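Side-chain contacts in tungsten formylmethanofuran dehydrogenase subunit E (Syntrophus aciditrophicus, PDB 3D00), which is of unknown exact function but binds a zinc ion through a C-terminal treble-clef finger and belongs to the FmdE family implicated in microbial methanogenesis: residues L8-S11 with Y12-V16; A175-E179 with L180-C184. All blocks are in the same frame, centred on the assembly; numbering follows the deposited sequence.

Contact 1 of 2, residues L8-S11 with Y12-V16; sequences LSYS and YEEYV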
ATOM      1  N   LEU A   8     -12.464  -6.836 -14.638  1.00 43.90           N
ATOM      2  CA  LEU A   8     -12.205  -8.258 -14.444  1.00 44.22           C
ATOM      3  C   LEU A   8     -13.562  -9.010 -14.280  1.00 45.00           C
ATOM      4  O   LEU A   8     -14.386  -8.962 -15.190  1.00 44.53           O
ATOM      5  CB  LEU A   8     -11.201  -8.489 -13.296  1.00 44.36           C
ATOM      6  CG  LEU A   8      -9.779  -7.908 -13.454  1.00 44.44           C
ATOM      7  CD1 LEU A   8      -9.007  -8.185 -12.237  1.00 44.56           C
ATOM      8  CD2 LEU A   8      -9.041  -8.496 -14.652  1.00 44.98           C
ATOM      9  N   SER A   9     -13.788  -9.640 -13.118  1.00 46.32           N
ATOM     10  CA  SER A   9     -14.999 -10.429 -12.824  1.00 46.63           C
ATOM     11  C   SER A   9     -16.170  -9.578 -12.336  1.00 46.67           C
ATOM     12  O   SER A   9     -17.294 -10.075 -12.224  1.00 47.26           O
ATOM     13  CB  SER A   9     -14.689 -11.485 -11.739  1.00 46.96           C
ATOM     14  OG  SER A   9     -14.636 -10.902 -10.431  1.00 47.01           O
ATOM     15  N   TYR A  10     -15.912  -8.314 -12.012  1.00 47.13           N
ATOM     16  CA  TYR A  10     -16.958  -7.419 -11.504  1.00 47.49           C
ATOM     17  C   TYR A  10     -17.668  -6.614 -12.620  1.00 47.01           C
ATOM     18  O   TYR A  10     -17.095  -6.304 -13.661  1.00 47.15           O
ATOM     19  CB  TYR A  10     -16.395  -6.434 -10.465  1.00 48.55           C
ATOM     20  CG  TYR A  10     -15.710  -7.021  -9.246  1.00 48.68           C
ATOM     21  CD1 TYR A  10     -16.420  -7.703  -8.269  1.00 48.71           C
ATOM     22  CD2 TYR A  10     -14.355  -6.821  -9.035  1.00 49.44           C
ATOM     23  CE1 TYR A  10     -15.788  -8.203  -7.140  1.00 49.01           C
ATOM     24  CE2 TYR A  10     -13.715  -7.322  -7.927  1.00 49.34           C
ATOM     25  CZ  TYR A  10     -14.429  -8.009  -6.973  1.00 49.38           C
ATOM     26  OH  TYR A  10     -13.751  -8.482  -5.866  1.00 49.37           O
ATOM     27  N   SER A  11     -18.935  -6.298 -12.383  1.00 45.24           N
ATOM     28  CA  SER A  11     -19.648  -5.302 -13.153  1.00 43.80           C
ATOM     29  C   SER A  11     -19.123  -3.966 -12.700  1.00 43.19           C
ATOM     30  O   SER A  11     -18.513  -3.870 -11.640  1.00 45.30           O
ATOM     31  CB  SER A  11     -21.165  -5.406 -12.895  1.00 43.45           C
ATOM     32  OG  SER A  11     -21.479  -5.154 -11.530  1.00 42.01           O
ATOM     33  N   TYR A  12     -19.342  -2.922 -13.480  1.00 42.95           N
ATOM     34  CA  TYR A  12     -18.836  -1.603 -13.114  1.00 43.65           C
ATOM     35  C   TYR A  12     -19.438  -1.169 -11.774  1.00 44.52           C
ATOM     36  O   TYR A  12     -18.775  -0.525 -10.968  1.00 44.08           O
ATOM     37  CB  TYR A  12     -19.142  -0.579 -14.198  1.00 43.15           C
ATOM     38  CG  TYR A  12     -18.432   0.730 -14.021  1.00 42.49           C
ATOM     39  CD1 TYR A  12     -17.097   0.848 -14.302  1.00 42.10           C
ATOM     40  CD2 TYR A  12     -19.111   1.849 -13.546  1.00 42.85           C
ATOM     41  CE1 TYR A  12     -16.448   2.043 -14.119  1.00 43.01           C
ATOM     42  CE2 TYR A  12     -18.472   3.055 -13.361  1.00 42.65           C
ATOM     43  CZ  TYR A  12     -17.155   3.149 -13.653  1.00 43.03           C
ATOM     44  OH  TYR A  12     -16.516   4.342 -13.468  1.00 43.85           O
ATOM     45  N   GLU A  13     -20.691  -1.545 -11.541  1.00 45.18           N
ATOM     46  CA  GLU A  13     -21.392  -1.167 -10.323  1.00 45.98           C
ATOM     47  C   GLU A  13     -20.893  -1.958  -9.137  1.00 45.31           C
ATOM     48  O   GLU A  13     -20.763  -1.402  -8.062  1.00 45.42           O
ATOM     49  CB  GLU A  13     -22.904  -1.342 -10.484  1.00 47.53           C
ATOM     50  CG  GLU A  13     -23.539  -0.369 -11.500  1.00 48.48           C
ATOM     51  CD  GLU A  13     -23.579  -0.879 -12.934  1.00 48.90           C
ATOM     52  OE1 GLU A  13     -22.879  -1.845 -13.296  1.00 49.27           O
ATOM     53  OE2 GLU A  13     -24.331  -0.286 -13.725  1.00 50.32           O
ATOM     54  N   GLU A  14     -20.592  -3.240  -9.333  1.00 45.39           N
ATOM     55  CA  GLU A  14     -19.933  -4.050  -8.289  1.00 46.29           C
ATOM     56  C   GLU A  14     -18.554  -3.481  -7.945  1.00 46.11           C
ATOM     57  O   GLU A  14     -18.139  -3.456  -6.769  1.00 47.54           O
ATOM     58  CB  GLU A  14     -19.776  -5.512  -8.739  1.00 47.43           C
ATOM     59  CG  GLU A  14     -21.027  -6.387  -8.537  1.00 48.03           C
ATOM     60  CD  GLU A  14     -21.136  -7.533  -9.537  1.00 49.05           C
ATOM     61  OE1 GLU A  14     -20.112  -8.149  -9.902  1.00 49.07           O
ATOM     62  OE2 GLU A  14     -22.272  -7.817  -9.971  1.00 50.97           O
ATOM     63  N   TYR A  15     -17.839  -3.034  -8.976  1.00 43.70           N
ATOM     64  CA  TYR A  15     -16.491  -2.504  -8.779  1.00 41.66           C
ATOM     65  C   TYR A  15     -16.556  -1.164  -8.033  1.00 41.65           C
ATOM     66  O   TYR A  15     -15.779  -0.956  -7.096  1.00 40.98           O
ATOM     67  CB  TYR A  15     -15.708  -2.410 -10.100  1.00 39.91           C
ATOM     68  CG  TYR A  15     -14.352  -1.747  -9.915  1.00 39.28           C
ATOM     69  CD1 TYR A  15     -13.323  -2.377  -9.176  1.00 40.08           C
ATOM     70  CD2 TYR A  15     -14.107  -0.464 -10.405  1.00 39.16           C
ATOM     71  CE1 TYR A  15     -12.086  -1.746  -8.991  1.00 38.89           C
ATOM     72  CE2 TYR A  15     -12.896   0.168 -10.212  1.00 38.43           C
ATOM     73  CZ  TYR A  15     -11.883  -0.470  -9.502  1.00 39.29           C
ATOM     74  OH  TYR A  15     -10.665   0.171  -9.314  1.00 38.70           O
ATOM     75  N   VAL A  16     -17.477  -0.278  -8.432  1.00 41.49           N
ATOM     76  CA  VAL A  16     -17.699   0.991  -7.724  1.00 40.99           C
ATOM     77  C   VAL A  16     -17.982   0.721  -6.245  1.00 41.38           C
ATOM     78  O   VAL A  16     -17.382   1.354  -5.373  1.00 40.09           O
ATOM     79  CB  VAL A  16     -18.830   1.845  -8.364  1.00 41.35           C
ATOM     80  CG1 VAL A  16     -19.215   3.032  -7.467  1.00 40.95           C
ATOM     81  CG2 VAL A  16     -18.415   2.328  -9.771  1.00 41.17           C
TER

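Contact 2 of 2, residues A175-E179 with L180-C184; sequences AQDGE and LCLSC. With ZN (zinc ion), chain B.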
ATOM      1  N   ALA A 175      20.385  -5.685  10.828  1.00 46.21           N
ATOM      2  CA  ALA A 175      21.754  -5.237  11.145  1.00 46.78           C
ATOM      3  C   ALA A 175      22.399  -4.417  10.027  1.00 47.51           C
ATOM      4  O   ALA A 175      23.271  -3.567  10.282  1.00 46.04           O
ATOM      5  CB  ALA A 175      22.637  -6.432  11.472  1.00 47.26           C
ATOM      6  N   GLN A 176      21.961  -4.664   8.800  1.00 48.52           N
ATOM      7  CA  GLN A 176      22.489  -3.942   7.654  1.00 50.90           C
ATOM      8  C   GLN A 176      22.193  -2.446   7.733  1.00 50.51           C
ATOM      9  O   GLN A 176      22.943  -1.641   7.205  1.00 51.16           O
ATOM     10  CB  GLN A 176      21.963  -4.546   6.345  1.00 52.30           C
ATOM     11  CG  GLN A 176      20.532  -4.221   6.052  1.00 54.67           C
ATOM     12  CD  GLN A 176      19.700  -5.417   5.578  1.00 56.46           C
ATOM     13  OE1 GLN A 176      20.057  -6.585   5.810  1.00 58.64           O
ATOM     14  NE2 GLN A 176      18.558  -5.124   4.953  1.00 56.83           N
ATOM     15  N   ASP A 177      21.123  -2.072   8.419  1.00 50.40           N
ATOM     16  CA  ASP A 177      20.719  -0.673   8.465  1.00 50.77           C
ATOM     17  C   ASP A 177      21.698   0.225   9.233  1.00 50.63           C
ATOM     18  O   ASP A 177      21.615   1.453   9.112  1.00 49.80           O
ATOM     19  CB  ASP A 177      19.304  -0.527   9.078  1.00 50.71           C
ATOM     20  CG  ASP A 177      18.214  -1.108   8.213  1.00 49.73           C
ATOM     21  OD1 ASP A 177      18.509  -1.467   7.073  1.00 50.31           O
ATOM     22  OD2 ASP A 177      17.053  -1.226   8.678  1.00 49.79           O
ATOM     23  N   GLY A 178      22.576  -0.379  10.047  1.00 51.22           N
ATOM     24  CA  GLY A 178      23.544   0.355  10.856  1.00 51.60           C
ATOM     25  C   GLY A 178      23.565   0.029  12.338  1.00 52.40           C
ATOM     26  O   GLY A 178      22.978  -0.938  12.775  1.00 52.43           O
ATOM     27  N   GLU A 179      24.264   0.873  13.098  1.00 54.08           N
ATOM     28  CA  GLU A 179      24.482   0.686  14.528  1.00 54.16           C
ATOM     29  C   GLU A 179      23.291   1.170  15.336  1.00 53.03           C
ATOM     30  O   GLU A 179      23.203   0.919  16.540  1.00 53.37           O
ATOM     31  CB  GLU A 179      25.710   1.452  15.007  1.00 55.96           C
ATOM     32  CG  GLU A 179      26.884   1.510  14.054  1.00 57.08           C
ATOM     33  CD  GLU A 179      27.916   2.507  14.547  1.00 57.91           C
ATOM     34  OE1 GLU A 179      28.434   2.310  15.673  1.00 58.73           O
ATOM     35  OE2 GLU A 179      28.170   3.500  13.826  1.00 58.28           O
ATOM     36  N   LEU A 180      22.422   1.936  14.691  1.00 50.26           N
ATOM     37  CA  LEU A 180      21.093   2.171  15.200  1.00 48.91           C
ATOM     38  C   LEU A 180      20.143   1.816  14.087  1.00 45.80           C
ATOM     39  O   LEU A 180      20.531   1.596  12.940  1.00 45.37           O
ATOM     40  CB  LEU A 180      20.873   3.630  15.603  1.00 49.63           C
ATOM     41  CG  LEU A 180      21.811   4.321  16.575  1.00 48.95           C
ATOM     42  CD1 LEU A 180      21.678   5.816  16.395  1.00 49.03           C
ATOM     43  CD2 LEU A 180      21.544   3.914  18.028  1.00 49.72           C
ATOM     44  N   CYS A 181      18.881   1.731  14.434  1.00 44.49           N
ATOM     45  CA  CYS A 181      17.866   1.528  13.446  1.00 43.48           C
ATOM     46  C   CYS A 181      17.626   2.847  12.743  1.00 43.85           C
ATOM     47  O   CYS A 181      18.059   3.931  13.191  1.00 45.73           O
ATOM     48  CB  CYS A 181      16.579   1.029  14.072  1.00 42.29           C
ATOM     49  SG  CYS A 181      15.748   2.284  14.994  1.00 43.28           S
ATOM     50  N   LEU A 182      16.938   2.728  11.618  1.00 44.33           N
ATOM     51  CA  LEU A 182      16.742   3.844  10.706  1.00 42.60           C
ATOM     52  C   LEU A 182      15.883   4.913  11.359  1.00 42.89           C
ATOM     53  O   LEU A 182      16.002   6.074  11.038  1.00 41.42           O
ATOM     54  CB  LEU A 182      16.146   3.357   9.395  1.00 41.95           C
ATOM     55  CG  LEU A 182      17.086   2.581   8.443  1.00 41.58           C
ATOM     56  CD1 LEU A 182      16.361   1.995   7.231  1.00 40.73           C
ATOM     57  CD2 LEU A 182      18.294   3.455   7.973  1.00 41.35           C
ATOM     58  N   SER A 183      15.034   4.526  12.311  1.00 43.36           N
ATOM     59  CA  SER A 183      14.249   5.507  13.040  1.00 43.72           C
ATOM     60  C   SER A 183      15.177   6.345  13.911  1.00 45.76           C
ATOM     61  O   SER A 183      15.180   7.578  13.833  1.00 45.40           O
ATOM     62  CB  SER A 183      13.143   4.843  13.878  1.00 43.12           C
ATOM     63  OG  SER A 183      12.379   5.822  14.556  1.00 43.25           O
ATOM     64  N   CYS A 184      15.988   5.671  14.724  1.00 45.93           N
ATOM     65  CA  CYS A 184      16.915   6.342  15.634  1.00 46.40           C
ATOM     66  C   CYS A 184      18.015   7.109  14.898  1.00 47.31           C
ATOM     67  O   CYS A 184      18.575   8.088  15.425  1.00 48.07           O
ATOM     68  CB  CYS A 184      17.490   5.319  16.639  1.00 46.14           C
ATOM     69  SG  CYS A 184      16.292   4.892  17.914  1.00 46.20           S
TER
HETATM   70 ZN    ZN B 200      16.218   2.478  17.331  1.00 38.46          ZN
HETATM   71  O   HOH W   1      16.139   0.056  10.753  1.00 33.92           O

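Contact 1 of 2, residues L8-S11 with Y12-V16
S11 and E14 exchange side-chain-to-backbone hydrogen bonds at the point where a loop turns into the helix 12-23. In one direction, E14 N donates to S11 OG over 3.0 Å, with an N-H...O angle of 158°. The serine hydroxyl is brought into line with this N-H by its first torsion of 62°, which sets OG between the backbone N and the carbonyl carbon. In the other direction, the bond from S11 N to E14 OE1 is straight but long at 3.3 Å, and therefore weak. Such reciprocal bonding is a capping box, a textbook way of starting a helix: S11 is the N-cap, and E14, three residues on, extends its carboxylate alongside S11, with OE1 towards the amide of the cap. The negative charge so placed would probably interact favourably with the helix dipole. An alanine here would lack OG and would probably leave E14 N without its side-chain acceptor, with the start of the helix less firmly fixed. The regular backbone pattern begins at the same residue, where Y15 N meets S11 O at 2.9 Å.

Apolar contacts stand beside this polar lock. Y10 CB touches E14 CB at 3.9 Å and approaches Y15 CB at 4.1 Å, packing the loop against the first turn. The plane of the Y10 ring is steeply inclined, by 80°, to that of the E14 carboxylate, while S9 OG sits over the centre of one ring face.

Two other side chains of the helix find polar partners outside the segments. E13 forms a salt bridge from OE2 to R136 of the helix 129-138, and Y15 OH bonds to V30 O, while the Y15 side chain packs on A63 and L67 of the helix 60-67.

Contact 2 of 2, residues A175-E179 with L180-C184
A single water joins D177 to the backbone of L182, donating to D177 OD2 at 2.6 Å and accepting from L182 N at 2.9 Å, so that the backbone amide following the N-cap C181 is served from across the turn. The side chains also meet directly. They cross at about a right angle, and L182 CD1 lies 3.6 Å from D177 OD2, a methyl group against a carboxylate; M82 of the second subunit packs on both residues. Between them the chain reverses through G178, whose backbone angles would jam any CB against the carbonyl O of D177. Q185 NE2 ties the two limbs together by bonding to both D177 O and L180 O.

Beyond the turn, L180 leans on P167 and Q168, next to the zinc ligand C166. C181 has two tasks: its SG binds the zinc ion at 2.4 Å and accepts from C184 N at 3.4 Å in a nearly straight bond, capping the helix. A first torsion of 72° turns SG to face that N-H. C184 SG coordinates the metal at 2.5 Å, and C166 and C169 complete the four-cysteine site, with the second cysteine pair at the helix start as in a treble-clef zinc finger.

One principle recurs at two remote places: in both contacts a side chain just before a helix accepts a backbone N-H from three residues further on, a serine oxygen in contact 1 and a cysteine sulfur in contact 2. The second cap is also a zinc ligand, whereas contact 1 lies away from the metal. Their centres are 44 Å apart and their nearest atoms are about 32 Å apart, so the two do not touch, and they lie on opposite sides of the chain's centre. Contact 1 knits its loop and helix to other helices of the same chain; contact 2, in the C-terminal zinc finger, also packs against the second subunit.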